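Local coordinates for protein D-glyceraldehyde dehydrogenase (NADP(+)) (Thermoplasma acidophilum, PDB 5IZD) that oxidises D-glyceraldehyde to (R)-glycerate with NADP(+) as the electron acceptor, in the non-phosphorylated Entner-Doudoroff pathway, at residues A[11-16]-A[33-38]; A[73-78]-A[182-187]; A[21-26]-A[359-364]. All blocks are in the same frame, centred on the assembly; numbering follows the deposited sequence.

Contact 1: residues A[11-16]-A[33-38]; sequences WVNSSS and RFEAAT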
loop_
_atom_site.group_PDB
_atom_site.type_symbol
_atom_site.label_atom_id
_atom_site.label_comp_id
_atom_site.label_asym_id
_atom_site.label_seq_id
_atom_site.Cartn_x
_atom_site.Cartn_y
_atom_site.Cartn_z
ATOM N N TRP A 11 -17.117 -21.301 -31.862
ATOM C CA TRP A 11 -15.968 -21.829 -32.608
ATOM C C TRP A 11 -16.219 -21.731 -34.111
ATOM O O TRP A 11 -17.192 -22.264 -34.569
ATOM C CB TRP A 11 -15.695 -23.294 -32.253
ATOM C CG TRP A 11 -15.301 -23.395 -30.836
ATOM C CD1 TRP A 11 -16.104 -23.728 -29.781
ATOM C CD2 TRP A 11 -14.006 -23.088 -30.286
ATOM N NE1 TRP A 11 -15.382 -23.634 -28.602
ATOM C CE2 TRP A 11 -14.089 -23.277 -28.891
ATOM C CE3 TRP A 11 -12.782 -22.706 -30.844
ATOM C CZ2 TRP A 11 -12.989 -23.119 -28.050
ATOM C CZ3 TRP A 11 -11.691 -22.542 -30.009
ATOM C CH2 TRP A 11 -11.804 -22.720 -28.615
ATOM N N VAL A 12 -15.358 -21.053 -34.864
ATOM C CA VAL A 12 -15.576 -20.786 -36.301
ATOM C C VAL A 12 -14.273 -20.996 -37.090
ATOM O O VAL A 12 -13.155 -21.061 -36.506
ATOM C CB VAL A 12 -16.116 -19.353 -36.568
ATOM C CG1 VAL A 12 -17.479 -19.122 -35.914
ATOM C CG2 VAL A 12 -15.168 -18.306 -36.014
ATOM N N ASN A 13 -14.429 -21.112 -38.407
ATOM C CA ASN A 13 -13.325 -21.150 -39.361
ATOM C C ASN A 13 -12.961 -19.715 -39.703
ATOM O O ASN A 13 -13.739 -18.806 -39.456
ATOM C CB ASN A 13 -13.750 -21.836 -40.661
ATOM C CG ASN A 13 -14.130 -23.276 -40.460
ATOM O OD1 ASN A 13 -13.468 -23.997 -39.699
ATOM N ND2 ASN A 13 -15.200 -23.735 -41.168
ATOM N N SER A 14 -11.765 -19.524 -40.253
ATOM C CA SER A 14 -11.360 -18.249 -40.829
ATOM C C SER A 14 -12.375 -17.858 -41.879
ATOM O O SER A 14 -12.841 -18.735 -42.563
ATOM C CB SER A 14 -10.038 -18.414 -41.584
ATOM O OG SER A 14 -9.633 -17.125 -42.053
ATOM N N SER A 15 -12.646 -16.562 -42.073
ATOM C CA SER A 15 -13.647 -16.166 -43.109
ATOM C C SER A 15 -13.139 -16.368 -44.536
ATOM O O SER A 15 -13.939 -16.458 -45.451
ATOM C CB SER A 15 -14.165 -14.726 -42.901
ATOM O OG SER A 15 -13.129 -13.767 -42.817
ATOM N N SER A 16 -11.822 -16.466 -44.728
ATOM C CA SER A 16 -11.257 -16.856 -46.035
ATOM C C SER A 16 -11.159 -18.360 -46.234
ATOM O O SER A 16 -10.807 -18.778 -47.319
ATOM C CB SER A 16 -9.855 -16.275 -46.202
ATOM O OG SER A 16 -9.007 -16.820 -45.207
ATOM N N ARG A 33 -2.922 -28.067 -37.983
ATOM C CA ARG A 33 -3.197 -26.849 -38.724
ATOM C C ARG A 33 -3.980 -25.917 -37.836
ATOM O O ARG A 33 -4.632 -26.337 -36.893
ATOM C CB ARG A 33 -4.048 -27.137 -39.980
ATOM C CG ARG A 33 -3.261 -27.588 -41.203
ATOM C CD ARG A 33 -4.125 -28.424 -42.168
ATOM N NE ARG A 33 -4.643 -29.584 -41.430
ATOM C CZ ARG A 33 -3.942 -30.683 -41.105
ATOM N NH1 ARG A 33 -2.676 -30.888 -41.528
ATOM N NH2 ARG A 33 -4.530 -31.632 -40.372
ATOM N N PHE A 34 -3.929 -24.645 -38.171
ATOM C CA PHE A 34 -4.770 -23.655 -37.524
ATOM C C PHE A 34 -5.353 -22.701 -38.539
ATOM O O PHE A 34 -4.809 -22.530 -39.635
ATOM C CB PHE A 34 -3.988 -22.909 -36.432
ATOM C CG PHE A 34 -2.738 -22.211 -36.897
ATOM C CD1 PHE A 34 -1.507 -22.877 -36.952
ATOM C CD2 PHE A 34 -2.765 -20.864 -37.237
ATOM C CE1 PHE A 34 -0.327 -22.192 -37.335
ATOM C CE2 PHE A 34 -1.585 -20.172 -37.593
ATOM C CZ PHE A 34 -0.371 -20.829 -37.626
ATOM N N GLU A 35 -6.456 -22.082 -38.162
ATOM C CA GLU A 35 -7.099 -21.108 -39.049
ATOM C C GLU A 35 -6.286 -19.800 -39.184
ATOM O O GLU A 35 -5.735 -19.274 -38.190
ATOM C CB GLU A 35 -8.525 -20.820 -38.569
ATOM C CG GLU A 35 -9.389 -22.070 -38.515
ATOM C CD GLU A 35 -9.741 -22.578 -39.919
ATOM O OE1 GLU A 35 -10.223 -21.744 -40.744
ATOM O OE2 GLU A 35 -9.519 -23.772 -40.186
ATOM N N ALA A 36 -6.158 -19.319 -40.422
ATOM C CA ALA A 36 -5.581 -17.973 -40.678
ATOM C C ALA A 36 -6.623 -16.874 -40.585
ATOM O O ALA A 36 -7.267 -16.551 -41.550
ATOM C CB ALA A 36 -4.870 -17.928 -42.035
ATOM N N ALA A 37 -6.821 -16.303 -39.418
ATOM C CA ALA A 37 -7.841 -15.252 -39.286
ATOM C C ALA A 37 -7.635 -14.066 -40.278
ATOM O O ALA A 37 -6.520 -13.637 -40.503
ATOM C CB ALA A 37 -7.856 -14.712 -37.847
ATOM N N THR A 38 -8.710 -13.501 -40.822
ATOM C CA THR A 38 -8.622 -12.250 -41.587
ATOM C C THR A 38 -8.763 -10.977 -40.712
ATOM O O THR A 38 -9.187 -11.026 -39.554
ATOM C CB THR A 38 -9.760 -12.167 -42.595
ATOM O OG1 THR A 38 -11.012 -12.064 -41.888
ATOM C CG2 THR A 38 -9.774 -13.375 -43.480
#

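Contact 2: residues A[73-78]-A[182-187]; sequences ELIEKN and EWIVRK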
loop_
_atom_site.group_PDB
_atom_site.type_symbol
_atom_site.label_atom_id
_atom_site.label_comp_id
_atom_site.label_asym_id
_atom_site.label_seq_id
_atom_site.Cartn_x
_atom_site.Cartn_y
_atom_site.Cartn_z
ATOM N N GLU A 73 -9.972 -25.543 -11.921
ATOM C CA GLU A 73 -10.343 -26.925 -11.560
ATOM C C GLU A 73 -10.480 -27.859 -12.795
ATOM O O GLU A 73 -10.068 -29.005 -12.712
ATOM C CB GLU A 73 -11.636 -26.992 -10.771
ATOM C CG GLU A 73 -11.587 -26.265 -9.420
ATOM C CD GLU A 73 -12.988 -25.868 -8.921
ATOM O OE1 GLU A 73 -13.952 -26.683 -9.005
ATOM O OE2 GLU A 73 -13.137 -24.742 -8.454
ATOM N N LEU A 74 -11.072 -27.362 -13.882
ATOM C CA LEU A 74 -11.228 -28.146 -15.137
ATOM C C LEU A 74 -9.896 -28.442 -15.778
ATOM O O LEU A 74 -9.678 -29.524 -16.205
ATOM C CB LEU A 74 -12.131 -27.439 -16.145
ATOM C CG LEU A 74 -13.602 -27.344 -15.754
ATOM C CD1 LEU A 74 -14.334 -26.563 -16.819
ATOM C CD2 LEU A 74 -14.224 -28.724 -15.618
ATOM N N ILE A 75 -8.975 -27.480 -15.753
ATOM C CA ILE A 75 -7.619 -27.652 -16.258
ATOM C C ILE A 75 -6.947 -28.734 -15.438
ATOM O O ILE A 75 -6.406 -29.689 -15.987
ATOM C CB ILE A 75 -6.844 -26.306 -16.278
ATOM C CG1 ILE A 75 -7.426 -25.405 -17.367
ATOM C CG2 ILE A 75 -5.362 -26.519 -16.522
ATOM C CD1 ILE A 75 -6.823 -24.005 -17.466
ATOM N N GLU A 76 -7.058 -28.636 -14.127
ATOM C CA GLU A 76 -6.448 -29.608 -13.197
ATOM C C GLU A 76 -6.936 -31.052 -13.412
ATOM O O GLU A 76 -6.146 -31.984 -13.464
ATOM C CB GLU A 76 -6.832 -29.193 -11.795
ATOM C CG GLU A 76 -5.919 -29.586 -10.658
ATOM C CD GLU A 76 -6.112 -28.622 -9.486
ATOM O OE1 GLU A 76 -7.259 -28.083 -9.229
ATOM O OE2 GLU A 76 -5.087 -28.415 -8.823
ATOM N N LYS A 77 -8.253 -31.202 -13.528
ATOM C CA LYS A 77 -8.890 -32.495 -13.737
ATOM C C LYS A 77 -8.391 -33.181 -15.026
ATOM O O LYS A 77 -8.225 -34.383 -15.063
ATOM C CB LYS A 77 -10.427 -32.319 -13.801
ATOM N N ASN A 78 -8.121 -32.384 -16.055
ATOM C CA ASN A 78 -7.777 -32.871 -17.391
ATOM C C ASN A 78 -6.363 -32.526 -17.811
ATOM O O ASN A 78 -6.075 -32.500 -19.010
ATOM C CB ASN A 78 -8.737 -32.203 -18.346
ATOM C CG ASN A 78 -10.158 -32.617 -18.110
ATOM O OD1 ASN A 78 -10.538 -33.676 -18.550
ATOM N ND2 ASN A 78 -10.949 -31.786 -17.418
ATOM N N GLU A 182 -5.465 -22.860 -27.453
ATOM C CA GLU A 182 -6.835 -23.207 -27.776
ATOM C C GLU A 182 -7.391 -24.041 -26.683
ATOM O O GLU A 182 -8.537 -23.905 -26.349
ATOM C CB GLU A 182 -6.942 -24.030 -29.056
ATOM C CG GLU A 182 -8.378 -24.078 -29.567
ATOM C CD GLU A 182 -8.733 -25.325 -30.286
ATOM O OE1 GLU A 182 -8.318 -26.414 -29.809
ATOM O OE2 GLU A 182 -9.445 -25.217 -31.337
ATOM N N TRP A 183 -6.600 -24.984 -26.201
ATOM C CA TRP A 183 -7.079 -25.899 -25.166
ATOM C C TRP A 183 -7.430 -25.145 -23.828
ATOM O O TRP A 183 -8.496 -25.380 -23.211
ATOM C CB TRP A 183 -6.073 -27.016 -24.969
ATOM C CG TRP A 183 -6.465 -28.083 -24.016
ATOM C CD1 TRP A 183 -7.011 -29.275 -24.334
ATOM C CD2 TRP A 183 -6.340 -28.063 -22.553
ATOM N NE1 TRP A 183 -7.225 -30.017 -23.192
ATOM C CE2 TRP A 183 -6.791 -29.318 -22.092
ATOM C CE3 TRP A 183 -5.864 -27.145 -21.632
ATOM C CZ2 TRP A 183 -6.829 -29.652 -20.732
ATOM C CZ3 TRP A 183 -5.869 -27.472 -20.242
ATOM C CH2 TRP A 183 -6.362 -28.717 -19.819
ATOM N N ILE A 184 -6.587 -24.201 -23.458
ATOM C CA ILE A 184 -6.822 -23.374 -22.275
ATOM C C ILE A 184 -8.063 -22.535 -22.437
ATOM O O ILE A 184 -8.906 -22.534 -21.550
ATOM C CB ILE A 184 -5.592 -22.491 -21.956
ATOM C CG1 ILE A 184 -4.475 -23.397 -21.453
ATOM C CG2 ILE A 184 -5.917 -21.453 -20.890
ATOM C CD1 ILE A 184 -3.112 -22.786 -21.517
ATOM N N VAL A 185 -8.189 -21.888 -23.592
ATOM C CA VAL A 185 -9.349 -21.088 -23.943
ATOM C C VAL A 185 -10.645 -21.887 -23.808
ATOM O O VAL A 185 -11.633 -21.381 -23.264
ATOM C CB VAL A 185 -9.223 -20.492 -25.375
ATOM C CG1 VAL A 185 -10.542 -19.902 -25.865
ATOM C CG2 VAL A 185 -8.132 -19.400 -25.393
ATOM N N ARG A 186 -10.625 -23.114 -24.317
ATOM C CA ARG A 186 -11.793 -24.006 -24.265
ATOM C C ARG A 186 -12.128 -24.285 -22.790
ATOM O O ARG A 186 -13.294 -24.228 -22.431
ATOM C CB ARG A 186 -11.561 -25.285 -25.081
ATOM C CG ARG A 186 -12.757 -26.265 -25.186
ATOM C CD ARG A 186 -12.492 -27.392 -26.189
ATOM N NE ARG A 186 -12.433 -26.914 -27.587
ATOM C CZ ARG A 186 -13.485 -26.722 -28.413
ATOM N NH1 ARG A 186 -14.749 -26.965 -28.039
ATOM N NH2 ARG A 186 -13.271 -26.278 -29.666
ATOM N N LYS A 187 -11.123 -24.472 -21.920
ATOM C CA LYS A 187 -11.405 -24.660 -20.492
ATOM C C LYS A 187 -12.087 -23.439 -19.858
ATOM O O LYS A 187 -13.011 -23.593 -19.078
ATOM C CB LYS A 187 -10.159 -25.121 -19.717
ATOM C CG LYS A 187 -9.704 -26.525 -20.112
ATOM C CD LYS A 187 -10.580 -27.604 -19.485
ATOM C CE LYS A 187 -10.307 -28.963 -20.113
ATOM N NZ LYS A 187 -10.947 -29.041 -21.461
#

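Contact 3: residues A[21-26]-A[359-364]; sequences DKYSPV and NGYFFL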
loop_
_atom_site.group_PDB
_atom_site.type_symbol
_atom_site.label_atom_id
_atom_site.label_comp_id
_atom_site.label_asym_id
_atom_site.label_seq_id
_atom_site.Cartn_x
_atom_site.Cartn_y
_atom_site.Cartn_z
ATOM N N ASP A 21 0.072 -24.671 -41.680
ATOM C CA ASP A 21 0.588 -25.886 -41.074
ATOM C C ASP A 21 1.396 -25.635 -39.794
ATOM O O ASP A 21 2.140 -24.685 -39.701
ATOM C CB ASP A 21 1.483 -26.651 -42.075
ATOM C CG ASP A 21 0.718 -27.183 -43.252
ATOM O OD1 ASP A 21 -0.519 -27.356 -43.126
ATOM O OD2 ASP A 21 1.354 -27.467 -44.302
ATOM N N LYS A 22 1.265 -26.561 -38.854
ATOM C CA LYS A 22 2.123 -26.659 -37.663
ATOM C C LYS A 22 3.044 -27.876 -37.804
ATOM O O LYS A 22 2.558 -28.997 -38.041
ATOM C CB LYS A 22 1.246 -26.816 -36.419
ATOM C CG LYS A 22 1.911 -27.438 -35.192
ATOM C CD LYS A 22 2.968 -26.550 -34.658
ATOM C CE LYS A 22 3.671 -27.251 -33.509
ATOM N NZ LYS A 22 4.972 -26.553 -33.210
ATOM N N TYR A 23 4.341 -27.640 -37.681
ATOM C CA TYR A 23 5.414 -28.647 -37.651
ATOM C C TYR A 23 5.817 -29.122 -36.274
ATOM O O TYR A 23 5.904 -28.302 -35.306
ATOM C CB TYR A 23 6.680 -28.073 -38.312
ATOM C CG TYR A 23 6.519 -27.961 -39.798
ATOM C CD1 TYR A 23 5.858 -26.882 -40.382
ATOM C CD2 TYR A 23 6.969 -28.996 -40.633
ATOM C CE1 TYR A 23 5.677 -26.824 -41.785
ATOM C CE2 TYR A 23 6.824 -28.918 -41.994
ATOM C CZ TYR A 23 6.181 -27.821 -42.541
ATOM O OH TYR A 23 6.005 -27.796 -43.884
ATOM N N SER A 24 6.075 -30.426 -36.172
ATOM C CA SER A 24 6.695 -31.027 -34.981
ATOM C C SER A 24 8.181 -30.686 -34.919
ATOM O O SER A 24 8.904 -30.937 -35.875
ATOM C CB SER A 24 6.581 -32.549 -34.998
ATOM O OG SER A 24 7.426 -33.143 -34.014
ATOM N N PRO A 25 8.652 -30.193 -33.777
ATOM C CA PRO A 25 10.107 -29.970 -33.690
ATOM C C PRO A 25 10.896 -31.237 -33.417
ATOM O O PRO A 25 12.109 -31.215 -33.505
ATOM C CB PRO A 25 10.248 -28.977 -32.509
ATOM C CG PRO A 25 9.100 -29.252 -31.667
ATOM C CD PRO A 25 7.963 -29.573 -32.629
ATOM N N VAL A 26 10.186 -32.310 -33.077
ATOM C CA VAL A 26 10.785 -33.599 -32.762
ATOM C C VAL A 26 11.034 -34.383 -34.027
ATOM O O VAL A 26 12.060 -35.019 -34.132
ATOM C CB VAL A 26 9.868 -34.373 -31.765
ATOM C CG1 VAL A 26 10.334 -35.781 -31.509
ATOM C CG2 VAL A 26 9.772 -33.626 -30.440
ATOM N N ASN A 359 15.143 -35.640 -38.515
ATOM C CA ASN A 359 14.552 -34.464 -39.123
ATOM C C ASN A 359 14.045 -33.442 -38.140
ATOM O O ASN A 359 13.490 -32.445 -38.551
ATOM C CB ASN A 359 13.427 -34.938 -40.085
ATOM C CG ASN A 359 13.966 -35.730 -41.218
ATOM O OD1 ASN A 359 13.475 -36.819 -41.539
ATOM N ND2 ASN A 359 14.963 -35.203 -41.860
ATOM N N GLY A 360 14.223 -33.695 -36.844
ATOM C CA GLY A 360 13.863 -32.742 -35.806
ATOM C C GLY A 360 14.939 -31.667 -35.662
ATOM O O GLY A 360 15.965 -31.764 -36.261
ATOM N N TYR A 361 14.618 -30.617 -34.949
ATOM C CA TYR A 361 15.499 -29.420 -34.814
ATOM C C TYR A 361 16.325 -29.396 -33.541
ATOM O O TYR A 361 16.343 -28.417 -32.794
ATOM C CB TYR A 361 14.684 -28.128 -34.944
ATOM C CG TYR A 361 13.595 -28.214 -36.011
ATOM C CD1 TYR A 361 13.881 -28.555 -37.315
ATOM C CD2 TYR A 361 12.291 -27.937 -35.683
ATOM C CE1 TYR A 361 12.878 -28.621 -38.285
ATOM C CE2 TYR A 361 11.277 -28.024 -36.627
ATOM C CZ TYR A 361 11.560 -28.344 -37.910
ATOM O OH TYR A 361 10.482 -28.417 -38.787
ATOM N N PHE A 362 17.081 -30.458 -33.345
ATOM C CA PHE A 362 17.909 -30.648 -32.169
ATOM C C PHE A 362 19.227 -29.943 -32.370
ATOM O O PHE A 362 19.736 -29.854 -33.473
ATOM C CB PHE A 362 18.146 -32.139 -31.935
ATOM C CG PHE A 362 16.905 -32.885 -31.554
ATOM C CD1 PHE A 362 16.471 -32.905 -30.224
ATOM C CD2 PHE A 362 16.123 -33.524 -32.524
ATOM C CE1 PHE A 362 15.319 -33.574 -29.863
ATOM C CE2 PHE A 362 14.949 -34.176 -32.147
ATOM C CZ PHE A 362 14.559 -34.219 -30.804
ATOM N N PHE A 363 19.794 -29.419 -31.277
ATOM C CA PHE A 363 21.134 -28.850 -31.301
ATOM C C PHE A 363 21.844 -29.238 -29.981
ATOM O O PHE A 363 21.240 -29.214 -28.923
ATOM C CB PHE A 363 21.073 -27.324 -31.461
ATOM C CG PHE A 363 22.323 -26.734 -32.010
ATOM C CD1 PHE A 363 22.521 -26.669 -33.390
ATOM C CD2 PHE A 363 23.338 -26.343 -31.187
ATOM C CE1 PHE A 363 23.683 -26.179 -33.933
ATOM C CE2 PHE A 363 24.525 -25.839 -31.722
ATOM C CZ PHE A 363 24.691 -25.765 -33.106
ATOM N N LEU A 364 23.119 -29.588 -30.060
ATOM C CA LEU A 364 23.864 -29.995 -28.878
ATOM C C LEU A 364 24.157 -28.853 -27.921
ATOM O O LEU A 364 24.364 -27.712 -28.363
ATOM C CB LEU A 364 25.210 -30.626 -29.285
ATOM C CG LEU A 364 25.184 -31.977 -30.048
ATOM C CD1 LEU A 364 26.556 -32.319 -30.600
ATOM C CD2 LEU A 364 24.729 -33.060 -29.066
#

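Contact 1: residues A[11-16]-A[33-38]
The carboxylate of E35 and the side-chain amide of N13 are the flat groups here. Their planes stand 43° apart. N13 OD1 lies 4.0 Å from E35 OE2, and N13 CB packs near OE1. The backbone N of S14 donates to E35 OE1 at 2.7 Å, nearly straight at 163°. This N-H meets the oxygen on its anti side and comes in 22° out of the carboxylate plane. The E35 chain bends at chi2, which turns its end back to the S14 backbone. S14 OG points away from its own backbone N and reaches A36 O. That pair is modelled at 2.5 Å, so short that its exact length is doubtful. S16 OG donates to S14 OG at 3.2 Å. Farther along, T38 OG1 donates to S15 OG at 2.9 Å, and T38 CG2 packs beside S15 OG and S16 N. T38 is the N-cap of helix 39-77, and its OG1 also bonds to D41 N. S15 ties the chain after strand 10-12 to this N-cap residue, while S14 holds A36 just before it. E35 is a buried residue, and the short, nearly straight bond from S14 N would probably help to stabilise a negative charge on OE1.

Contact 2: residues A[73-78]-A[182-187]
K187 reaches across the end of helix 39-77, and each of its carbons has a neighbour there. CB meets I75 CG1 at 3.6 Å, and CG stays beside that same atom. The chain bends at chi2 (-77°), and CD comes to L74 CB at 3.7 Å. CE passes N78 ND2 at 4.0 Å. It also sits over one face of the W183 ring, 3.5 Å above the plane and offset toward the rim. A second bend, at chi4, leads to NZ, which forms a salt bridge with E190. The aliphatic part of this lysine is therefore used for packing, and its charge is paired on its own helix.

W183, one turn earlier on the same helix, packs beside it. Its CZ3 packs on I75 CG1 at 3.9 Å, I75 O lies in the ring plane at the edge, and CZ2 approaches N78 O at 3.4 Å. The indole NE1 bonds to E81 OE1. N78 is the first residue past the helix. Its ND2 donates to L74 O at 2.9 Å and 168°, with the acceptor close to the amide plane. L74 O also accepts from N78 N, so two N-H groups grip one carbonyl.

The axes of 73-77 and 182-187 approach to 10.0 Å, with 127° between their N-to-C directions. Helix 178-190 joins the parallel neighbouring strands 168-172 and 198-200. This is a beta-alpha-beta crossover of the Rossmann-like coenzyme-binding domain, and helix 39-77 packs against the crossover helix.

Contact 3: residues A[21-26]-A[359-364]
Y361 N donates to P25 O at 3.0 Å and 162°. It is the one hydrogen bond between the two segments.

A weaker CA-H...O contact supports it. G360 CA lies 3.4 Å from V26 O, and P25 O is also close to this carbon. Glycine has no side chain here, and both carbonyls come right up to the main chain.

The aromatic rings supply the rest. The Y361 ring leans obliquely on P25, with CD2 3.6 Å from P25 CA and 3.9 Å from P25 CB. Its CE2 is near S24 O. Its OH reaches Y23 CB at 3.8 Å. F362 CG is anti to its own carbonyl carbon (chi1 -67°), and the ring turns back to the first segment. There V26 O meets its edge near the ring plane, 3.6 Å from CE2.

Within 21-26 the chain is bent by an ST turn. S24 OG accepts from V26 N at 3.0 Å, and also from T27 N. The turn probably helps to bring P25 O and V26 O close to G360. P320 touches both P25 and F362.

The contact joins the end of edge strand 19-23 to the loop between strands 343-346 and 366-369. This loop connects two strands of the catalytic-domain sheet. The pairing is consistent with a domain interface of the aldehyde dehydrogenase fold.

Overall arrangement
Segments 11-16, 33-38 and 21-26 all reach one four-stranded sheet, in which strands 30-35 and 19-23 are neighbours. Contacts 1 and 3 meet where R33 CG lies 3.4 Å from D21 OD1. Contact 1 also reaches contact 2: W11 makes a cation-pi contact with R186, with W11 CE2 3.2 Å from R186 NH2. Contacts 2 and 3 do not touch, and their nearest atoms are about 11 Å apart. All three flank the NADP site without lining it. The side chains of A36, Y23 and I184 are about 10, 12 and 14 Å from the bound NADP. The A37 side chain is about 4 Å from that of I208, a probable NADP-binding residue.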